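Local structure of flagellar biosynthesis protein flhF (Bacillus subtilis, 2PX0) at residues Val219-Ala224 / Ile245-Asp250; Trp99-His104 / Ser213-Leu218; Lys84-Leu89 / Phe290-Cys295. The protein is a GTP-binding GTPase of the signal recognition particle family that is necessary for flagellar biosynthesis in this bacterium and pairs into a homodimer with bound nucleotide. All blocks are in the same frame, centred on the assembly; numbering follows the deposited sequence.

Interaction 1 (Val219-Ala224 / Ile245-Asp250); sequences VLSATA and IFTKID. With GNP (phosphoaminophosphonic acid-guanylate ester), chain J.
Leu220 and Ala222 join Ile245 and Thr247 through three backbone hydrogen bonds that pair the ends of strands 214-221 and 243-247 in parallel: Leu220 N to Ile245 O (2.9 Å), Thr247 N to Leu220 O (3.1 Å) and Ala222 N to Thr247 O (2.9 Å). Apolar packing lines both faces of the sheet. On one, Val219 CG2 rests on Ile245 CB at 3.8 Å; on the other, Leu220 lies alongside Phe246, its CB 4.0 Å from CE1. Ala222 CB meets Ile249 CG2. Among polar groups, Ser221 OG, anti to its own N (chi1 169°), accepts from Thr223 N and closes an ST turn, while Thr247 OG1 bonds to Ala116 O. The stem of Lys248 runs past Ser221 OG, 3.6 Å from CD, and over the guanine face, CG 4.0 Å from C5; its NZ, less surely placed, is near the ribose O4' and probably bonds to Thr114 OG1 of the second subunit. Asp250 OD1 takes the guanine N1 hydrogen at 3.1 Å, with weak, longer bonds from N2. Thr247-Asp250 probably form the TKxD version of the GTPase NKxD motif; a carboxylate facing these two donors is consistent with selectivity for guanine nucleotides.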
# COMPACT_ATOMS: atom_id res chain seq x y z
N VAL A 219 6.57 -7.25 7.70
CA VAL A 219 5.38 -7.20 6.85
C VAL A 219 5.34 -6.12 5.76
O VAL A 219 5.19 -4.94 6.06
CB VAL A 219 4.12 -7.06 7.73
CG1 VAL A 219 2.89 -6.76 6.88
CG2 VAL A 219 3.90 -8.36 8.51
N LEU A 220 5.44 -6.55 4.51
CA LEU A 220 5.39 -5.62 3.38
C LEU A 220 4.24 -6.04 2.48
O LEU A 220 3.86 -7.22 2.47
CB LEU A 220 6.67 -5.66 2.55
CG LEU A 220 8.01 -5.34 3.18
CD1 LEU A 220 9.04 -5.43 2.10
CD2 LEU A 220 8.01 -3.98 3.81
N SER A 221 3.70 -5.07 1.73
CA SER A 221 2.59 -5.34 0.84
C SER A 221 3.00 -5.51 -0.61
O SER A 221 3.84 -4.77 -1.12
CB SER A 221 1.58 -4.22 0.93
OG SER A 221 0.62 -4.35 -0.11
N ALA A 222 2.39 -6.50 -1.26
CA ALA A 222 2.65 -6.84 -2.66
C ALA A 222 2.19 -5.73 -3.62
O ALA A 222 2.26 -5.87 -4.85
CB ALA A 222 1.94 -8.16 -3.00
N THR A 223 1.75 -4.61 -3.08
CA THR A 223 1.29 -3.52 -3.92
C THR A 223 2.32 -2.39 -4.06
O THR A 223 2.27 -1.61 -5.00
CB THR A 223 -0.04 -2.96 -3.40
OG1 THR A 223 -0.96 -4.04 -3.19
CG2 THR A 223 -0.65 -2.04 -4.42
N ALA A 224 3.25 -2.33 -3.11
CA ALA A 224 4.30 -1.32 -3.11
C ALA A 224 5.21 -1.39 -4.33
O ALA A 224 5.34 -2.42 -4.98
CB ALA A 224 5.14 -1.47 -1.88
N ILE A 245 6.59 -11.35 5.17
CA ILE A 245 5.16 -11.54 4.93
C ILE A 245 4.71 -10.54 3.87
O ILE A 245 4.79 -9.31 4.05
CB ILE A 245 4.35 -11.39 6.21
CG1 ILE A 245 4.80 -12.47 7.20
CG2 ILE A 245 2.88 -11.58 5.92
CD1 ILE A 245 4.05 -12.47 8.52
N PHE A 246 4.27 -11.08 2.74
CA PHE A 246 3.80 -10.26 1.64
C PHE A 246 2.31 -10.39 1.58
O PHE A 246 1.77 -11.47 1.39
CB PHE A 246 4.44 -10.72 0.32
CG PHE A 246 5.87 -10.26 0.16
CD1 PHE A 246 6.16 -8.93 -0.14
CD2 PHE A 246 6.92 -11.14 0.39
CE1 PHE A 246 7.47 -8.49 -0.21
CE2 PHE A 246 8.23 -10.69 0.32
CZ PHE A 246 8.50 -9.37 0.02
N THR A 247 1.64 -9.26 1.76
CA THR A 247 0.19 -9.25 1.76
C THR A 247 -0.41 -8.79 0.44
O THR A 247 0.29 -8.32 -0.46
CB THR A 247 -0.32 -8.34 2.85
OG1 THR A 247 0.05 -6.99 2.53
CG2 THR A 247 0.27 -8.73 4.22
N LYS A 248 -1.72 -8.95 0.33
CA LYS A 248 -2.47 -8.50 -0.82
C LYS A 248 -2.01 -9.00 -2.19
O LYS A 248 -2.17 -8.29 -3.20
CB LYS A 248 -2.51 -6.97 -0.80
CG LYS A 248 -2.56 -6.43 0.61
CD LYS A 248 -2.89 -4.96 0.65
CE LYS A 248 -3.12 -4.53 2.09
NZ LYS A 248 -3.59 -3.13 2.21
N ILE A 249 -1.48 -10.22 -2.25
CA ILE A 249 -1.04 -10.77 -3.53
C ILE A 249 -2.25 -10.90 -4.44
O ILE A 249 -2.12 -10.94 -5.66
CB ILE A 249 -0.37 -12.14 -3.38
CG1 ILE A 249 -1.34 -13.14 -2.78
CG2 ILE A 249 0.89 -12.02 -2.51
CD1 ILE A 249 -0.75 -14.54 -2.64
N ASP A 250 -3.43 -10.94 -3.83
CA ASP A 250 -4.66 -11.04 -4.59
C ASP A 250 -5.08 -9.66 -5.02
O ASP A 250 -6.14 -9.49 -5.61
CB ASP A 250 -5.77 -11.60 -3.71
CG ASP A 250 -6.22 -10.60 -2.65
OD1 ASP A 250 -5.39 -10.23 -1.80
OD2 ASP A 250 -7.41 -10.19 -2.66
PG GNP J . -1.54 -0.23 10.61
O1G GNP J . -2.19 1.05 10.23
O2G GNP J . -1.83 -0.64 12.07
O3G GNP J . -0.08 -0.23 10.34
N3B GNP J . -2.36 -1.30 9.60
PB GNP J . -2.03 -2.92 9.64
O1B GNP J . -0.72 -3.20 9.09
O2B GNP J . -2.35 -3.36 11.04
O3A GNP J . -3.19 -3.35 8.58
PA GNP J . -4.65 -3.79 8.84
O1A GNP J . -4.69 -5.12 9.51
O2A GNP J . -5.31 -2.59 9.49
O5' GNP J . -5.20 -3.98 7.44
C5' GNP J . -5.29 -2.86 6.56
C4' GNP J . -6.14 -3.17 5.39
O4' GNP J . -5.63 -4.05 4.45
C3' GNP J . -7.53 -3.74 5.79
O3' GNP J . -8.59 -3.06 5.10
C2' GNP J . -7.45 -5.20 5.37
O2' GNP J . -8.68 -5.78 5.05
C1' GNP J . -6.53 -5.10 4.20
N9 GNP J . -5.81 -6.38 4.00
C8 GNP J . -4.88 -6.98 4.95
N7 GNP J . -4.43 -8.11 4.48
C5 GNP J . -5.09 -8.24 3.16
C6 GNP J . -4.96 -9.30 2.17
O6 GNP J . -4.32 -10.27 2.20
N1 GNP J . -5.76 -9.03 1.06
C2 GNP J . -6.52 -7.86 1.04
N2 GNP J . -7.25 -7.77 -0.18
N3 GNP J . -6.67 -6.91 1.87
C4 GNP J . -5.89 -7.18 2.94

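Interaction 2 (Trp99-His104 / Ser213-Leu218); sequences WQEPIH and SIQSFL
Gln215 reaches from strand 214-221 to the backbone of the linker before strand 107-112 and binds it with both ends of its amide. Its chain is extended, with CG trans to the backbone N (chi1 -173°), which carries the amide across to residues 102-104. NE2 donates to Pro102 O at 3.0 Å, well off the plane of that carbonyl (37°). OE1 accepts from His104 N at 3.2 Å, and also from Ser105 N, so two successive linker amides grip one oxygen. This is the close part of the contact, and Gln215 itself is buried. Next to it, Ile103 passes NE2 and approaches Phe217 more loosely, CG1 to CZ 4.5 Å; Ile103 also packs on His185 and Phe187 of strand 185-189. The solvent side is thinner. Glu101 runs antiparallel alongside Gln215, its OE1 3.6 Å from Gln215 CG and its carboxylate turned 73° from the amide plane, while exposed His104 offers little more than CB, 3.8 Å from Gln215 OE1. An alanine in place of Gln215 would probably leave Pro102 O and the amides of His104 and Ser105 without their side-chain partner and let the linker shift over the sheet. The arrangement fits a linker between the N-terminal helices and the P-loop GTPase fold, held to a central strand of the parallel sheet just before the chain enters strand 107-112, consistent with the NG core of SRP GTPases.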
# COMPACT_ATOMS: atom_id res chain seq x y z
N TRP A 99 13.16 -20.34 3.29
CA TRP A 99 11.74 -20.01 3.13
C TRP A 99 10.90 -20.89 4.07
O TRP A 99 11.41 -21.80 4.73
CB TRP A 99 11.27 -20.28 1.71
CG TRP A 99 11.78 -19.34 0.65
CD1 TRP A 99 13.09 -19.10 0.30
CD2 TRP A 99 10.98 -18.62 -0.30
NE1 TRP A 99 13.14 -18.28 -0.81
CE2 TRP A 99 11.87 -17.97 -1.19
CE3 TRP A 99 9.60 -18.45 -0.47
CZ2 TRP A 99 11.41 -17.18 -2.25
CZ3 TRP A 99 9.15 -17.67 -1.52
CH2 TRP A 99 10.05 -17.04 -2.39
N GLN A 100 9.60 -20.60 4.12
CA GLN A 100 8.64 -21.36 4.93
C GLN A 100 9.04 -21.79 6.35
O GLN A 100 8.76 -22.92 6.77
CB GLN A 100 8.18 -22.58 4.14
CG GLN A 100 7.32 -22.22 2.97
CD GLN A 100 6.95 -23.43 2.13
OE1 GLN A 100 7.81 -24.02 1.48
NE2 GLN A 100 5.67 -23.81 2.15
N GLU A 101 9.67 -20.90 7.09
CA GLU A 101 10.04 -21.20 8.46
C GLU A 101 8.71 -21.18 9.22
O GLU A 101 8.10 -20.14 9.37
CB GLU A 101 10.96 -20.10 8.98
CG GLU A 101 11.55 -20.33 10.35
CD GLU A 101 12.34 -19.11 10.84
OE1 GLU A 101 11.70 -18.15 11.34
OE2 GLU A 101 13.58 -19.11 10.70
N PRO A 102 8.24 -22.34 9.69
CA PRO A 102 6.98 -22.39 10.44
C PRO A 102 7.05 -21.63 11.75
O PRO A 102 8.12 -21.22 12.19
CB PRO A 102 6.78 -23.87 10.67
CG PRO A 102 8.18 -24.34 10.88
CD PRO A 102 8.91 -23.65 9.73
N ILE A 103 5.90 -21.45 12.39
CA ILE A 103 5.85 -20.76 13.67
C ILE A 103 6.25 -21.72 14.79
O ILE A 103 5.59 -22.75 15.00
CB ILE A 103 4.45 -20.18 13.92
CG1 ILE A 103 4.34 -18.81 13.24
CG2 ILE A 103 4.17 -20.08 15.42
CD1 ILE A 103 3.05 -18.09 13.50
N HIS A 104 7.33 -21.39 15.49
CA HIS A 104 7.84 -22.21 16.60
C HIS A 104 7.94 -21.44 17.91
O HIS A 104 7.29 -21.78 18.89
CB HIS A 104 9.23 -22.76 16.26
CG HIS A 104 9.22 -23.90 15.30
ND1 HIS A 104 8.51 -25.07 15.54
CD2 HIS A 104 9.84 -24.07 14.11
CE1 HIS A 104 8.70 -25.90 14.53
NE2 HIS A 104 9.50 -25.32 13.65
N SER A 213 14.12 -16.24 22.23
CA SER A 213 12.67 -16.46 22.36
C SER A 213 11.78 -15.89 21.25
O SER A 213 10.70 -16.41 21.00
CB SER A 213 12.20 -15.93 23.73
OG SER A 213 12.61 -14.58 23.94
N ILE A 214 12.22 -14.82 20.59
CA ILE A 214 11.43 -14.18 19.54
C ILE A 214 11.67 -14.67 18.11
O ILE A 214 12.74 -15.16 17.77
CB ILE A 214 11.64 -12.65 19.59
CG1 ILE A 214 10.97 -12.08 20.84
CG2 ILE A 214 11.06 -11.99 18.36
CD1 ILE A 214 11.02 -10.56 20.93
N GLN A 215 10.63 -14.54 17.27
CA GLN A 215 10.66 -14.94 15.86
C GLN A 215 9.92 -13.85 15.05
O GLN A 215 8.74 -14.00 14.73
CB GLN A 215 9.95 -16.29 15.71
CG GLN A 215 10.04 -16.93 14.32
CD GLN A 215 9.35 -18.28 14.27
OE1 GLN A 215 9.59 -19.14 15.12
NE2 GLN A 215 8.49 -18.48 13.28
N SER A 216 10.63 -12.76 14.72
CA SER A 216 10.06 -11.62 14.00
C SER A 216 9.75 -11.81 12.51
O SER A 216 10.39 -12.61 11.82
CB SER A 216 10.97 -10.41 14.16
OG SER A 216 12.27 -10.68 13.66
N PHE A 217 8.77 -11.04 12.03
CA PHE A 217 8.30 -11.12 10.65
C PHE A 217 8.07 -9.74 10.03
O PHE A 217 7.15 -9.04 10.43
CB PHE A 217 6.98 -11.88 10.61
CG PHE A 217 7.12 -13.35 10.90
CD1 PHE A 217 7.48 -14.23 9.89
CD2 PHE A 217 6.90 -13.83 12.19
CE1 PHE A 217 7.62 -15.58 10.16
CE2 PHE A 217 7.04 -15.17 12.47
CZ PHE A 217 7.40 -16.05 11.45
N LEU A 218 8.88 -9.37 9.04
CA LEU A 218 8.75 -8.07 8.40
C LEU A 218 7.58 -8.06 7.41
O LEU A 218 7.61 -8.76 6.40
CB LEU A 218 10.05 -7.69 7.71
CG LEU A 218 10.05 -6.38 6.92
CD1 LEU A 218 9.77 -5.18 7.83
CD2 LEU A 218 11.39 -6.20 6.25

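Interaction 3 (Lys84-Leu89 / Phe290-Cys295); sequences KLQEIL and FVRMLC
This is a buried helix-helix contact between helix 81-90 of the N-terminal helices and helix 287-294 near the C terminus, about 19 Å from the centre of the chain. The two short axes cross at 127° and come no closer than 9.8 Å, so side chains alone bridge the gap. Val291 CG1 fits between Gln86 CB at 3.8 Å and Leu89 CD1 at 3.9 Å, placed there by a chi1 of 178° that sets CG1 trans to the backbone N. Leu89 CD1 also faces Cys295 SG at 4.2 Å. Gln86 then continues, extended beyond CG, toward Cys295: NE2 lies 3.4 Å from Cys295 CB and 3.6 Å from its SG. The other end of the amide, OE1, comes to 3.3 Å from Arg292 NH1, but the angle is too poor for a hydrogen bond, and the amide and guanidinium planes are 58° apart. Packing therefore carries the join. Phe259 of helix 256-263 backs Leu89 and Leu294, while Thr62 of helix 56-71 lies against Leu85 and Leu89. A C-terminal helix packed against the N-domain helices is characteristic of the NG architecture of SRP GTPases.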
# COMPACT_ATOMS: atom_id res chain seq x y z
N LYS A 84 13.38 -24.16 -17.68
CA LYS A 84 14.64 -23.55 -17.29
C LYS A 84 14.49 -22.09 -16.92
O LYS A 84 15.16 -21.59 -16.01
CB LYS A 84 15.68 -23.70 -18.41
CG LYS A 84 16.26 -25.11 -18.56
CD LYS A 84 17.09 -25.52 -17.33
CE LYS A 84 17.49 -26.99 -17.39
NZ LYS A 84 18.42 -27.36 -16.29
N LEU A 85 13.61 -21.38 -17.62
CA LEU A 85 13.40 -19.97 -17.32
C LEU A 85 12.96 -19.77 -15.87
O LEU A 85 13.12 -18.68 -15.31
CB LEU A 85 12.35 -19.38 -18.26
CG LEU A 85 12.07 -17.90 -17.97
CD1 LEU A 85 13.36 -17.09 -18.11
CD2 LEU A 85 11.01 -17.40 -18.92
N GLN A 86 12.40 -20.81 -15.25
CA GLN A 86 11.96 -20.73 -13.87
C GLN A 86 13.08 -21.26 -12.99
O GLN A 86 13.40 -20.66 -11.95
CB GLN A 86 10.68 -21.53 -13.68
CG GLN A 86 9.63 -21.21 -14.74
CD GLN A 86 8.23 -21.70 -14.39
OE1 GLN A 86 8.06 -22.59 -13.56
NE2 GLN A 86 7.23 -21.12 -15.05
N GLU A 87 13.68 -22.37 -13.40
CA GLU A 87 14.79 -22.96 -12.65
C GLU A 87 15.86 -21.87 -12.47
O GLU A 87 16.37 -21.65 -11.38
CB GLU A 87 15.37 -24.14 -13.42
CG GLU A 87 16.50 -24.86 -12.70
CD GLU A 87 17.06 -26.03 -13.52
OE1 GLU A 87 16.26 -26.83 -14.05
OE2 GLU A 87 18.31 -26.14 -13.62
N ILE A 88 16.17 -21.18 -13.56
CA ILE A 88 17.14 -20.09 -13.52
C ILE A 88 16.72 -19.03 -12.51
O ILE A 88 17.46 -18.71 -11.59
CB ILE A 88 17.28 -19.43 -14.89
CG1 ILE A 88 17.84 -20.44 -15.89
CG2 ILE A 88 18.18 -18.22 -14.80
CD1 ILE A 88 18.07 -19.88 -17.26
N LEU A 89 15.53 -18.47 -12.69
CA LEU A 89 15.01 -17.46 -11.78
C LEU A 89 15.06 -17.95 -10.35
O LEU A 89 15.45 -17.22 -9.42
CB LEU A 89 13.56 -17.13 -12.11
CG LEU A 89 13.24 -16.31 -13.35
CD1 LEU A 89 11.73 -16.27 -13.52
CD2 LEU A 89 13.80 -14.92 -13.20
N PHE A 290 6.86 -19.78 -5.72
CA PHE A 290 6.69 -18.35 -5.92
C PHE A 290 6.94 -17.98 -7.37
O PHE A 290 6.25 -17.14 -7.93
CB PHE A 290 7.68 -17.57 -5.06
CG PHE A 290 7.60 -16.09 -5.27
CD1 PHE A 290 6.54 -15.36 -4.75
CD2 PHE A 290 8.57 -15.43 -6.00
CE1 PHE A 290 6.44 -13.99 -4.98
CE2 PHE A 290 8.49 -14.06 -6.23
CZ PHE A 290 7.43 -13.34 -5.72
N VAL A 291 7.95 -18.60 -7.96
CA VAL A 291 8.30 -18.32 -9.34
C VAL A 291 7.17 -18.75 -10.26
O VAL A 291 6.90 -18.09 -11.26
CB VAL A 291 9.61 -19.05 -9.76
CG1 VAL A 291 9.90 -18.77 -11.22
CG2 VAL A 291 10.79 -18.59 -8.89
N ARG A 292 6.52 -19.86 -9.94
CA ARG A 292 5.42 -20.34 -10.78
C ARG A 292 4.31 -19.30 -10.82
O ARG A 292 3.43 -19.36 -11.66
CB ARG A 292 4.87 -21.68 -10.28
CG ARG A 292 5.73 -22.90 -10.58
CD ARG A 292 4.94 -24.20 -10.35
NE ARG A 292 5.78 -25.39 -10.29
CZ ARG A 292 6.47 -25.90 -11.32
NH1 ARG A 292 6.43 -25.32 -12.51
NH2 ARG A 292 7.22 -26.98 -11.14
N MET A 293 4.37 -18.34 -9.90
CA MET A 293 3.37 -17.28 -9.83
C MET A 293 3.79 -16.05 -10.64
O MET A 293 2.96 -15.23 -11.02
CB MET A 293 3.14 -16.89 -8.38
CG MET A 293 2.56 -18.01 -7.57
SD MET A 293 1.88 -17.36 -6.06
CE MET A 293 2.80 -18.28 -4.86
N LEU A 294 5.09 -15.93 -10.90
CA LEU A 294 5.61 -14.84 -11.69
C LEU A 294 5.32 -15.12 -13.16
O LEU A 294 4.80 -14.26 -13.88
CB LEU A 294 7.12 -14.73 -11.53
CG LEU A 294 7.63 -14.04 -10.28
CD1 LEU A 294 9.15 -14.05 -10.30
CD2 LEU A 294 7.11 -12.62 -10.25
N CYS A 295 5.66 -16.33 -13.61
CA CYS A 295 5.45 -16.71 -15.01
C CYS A 295 4.00 -17.02 -15.37
O CYS A 295 3.73 -17.88 -16.22
CB CYS A 295 6.31 -17.90 -15.35
SG CYS A 295 8.01 -17.58 -14.97

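Interactions 1 and 2 both use strand 214-221: interaction 2 holds its start and interaction 1 its end, with centres about 17 Å apart. They touch where Ile245 N probably bonds to Leu218 O and Ile245 CD1 packs on Phe217 CB. Interaction 3 lies off the sheet, its centre about 19 Å from that of interaction 1 and 25 Å from that of interaction 2, which it meets through Trp99 against Phe290. Along the chain, residues 84-89 and 290-295 bracket both other contacts, and interaction 2 is complete before interaction 1 begins. The N-terminal helices are thus joined to the GTPase domain twice, by helix packing and by the linker, while strand 243-247, paired with the shared strand, leads into the guanine-binding loop.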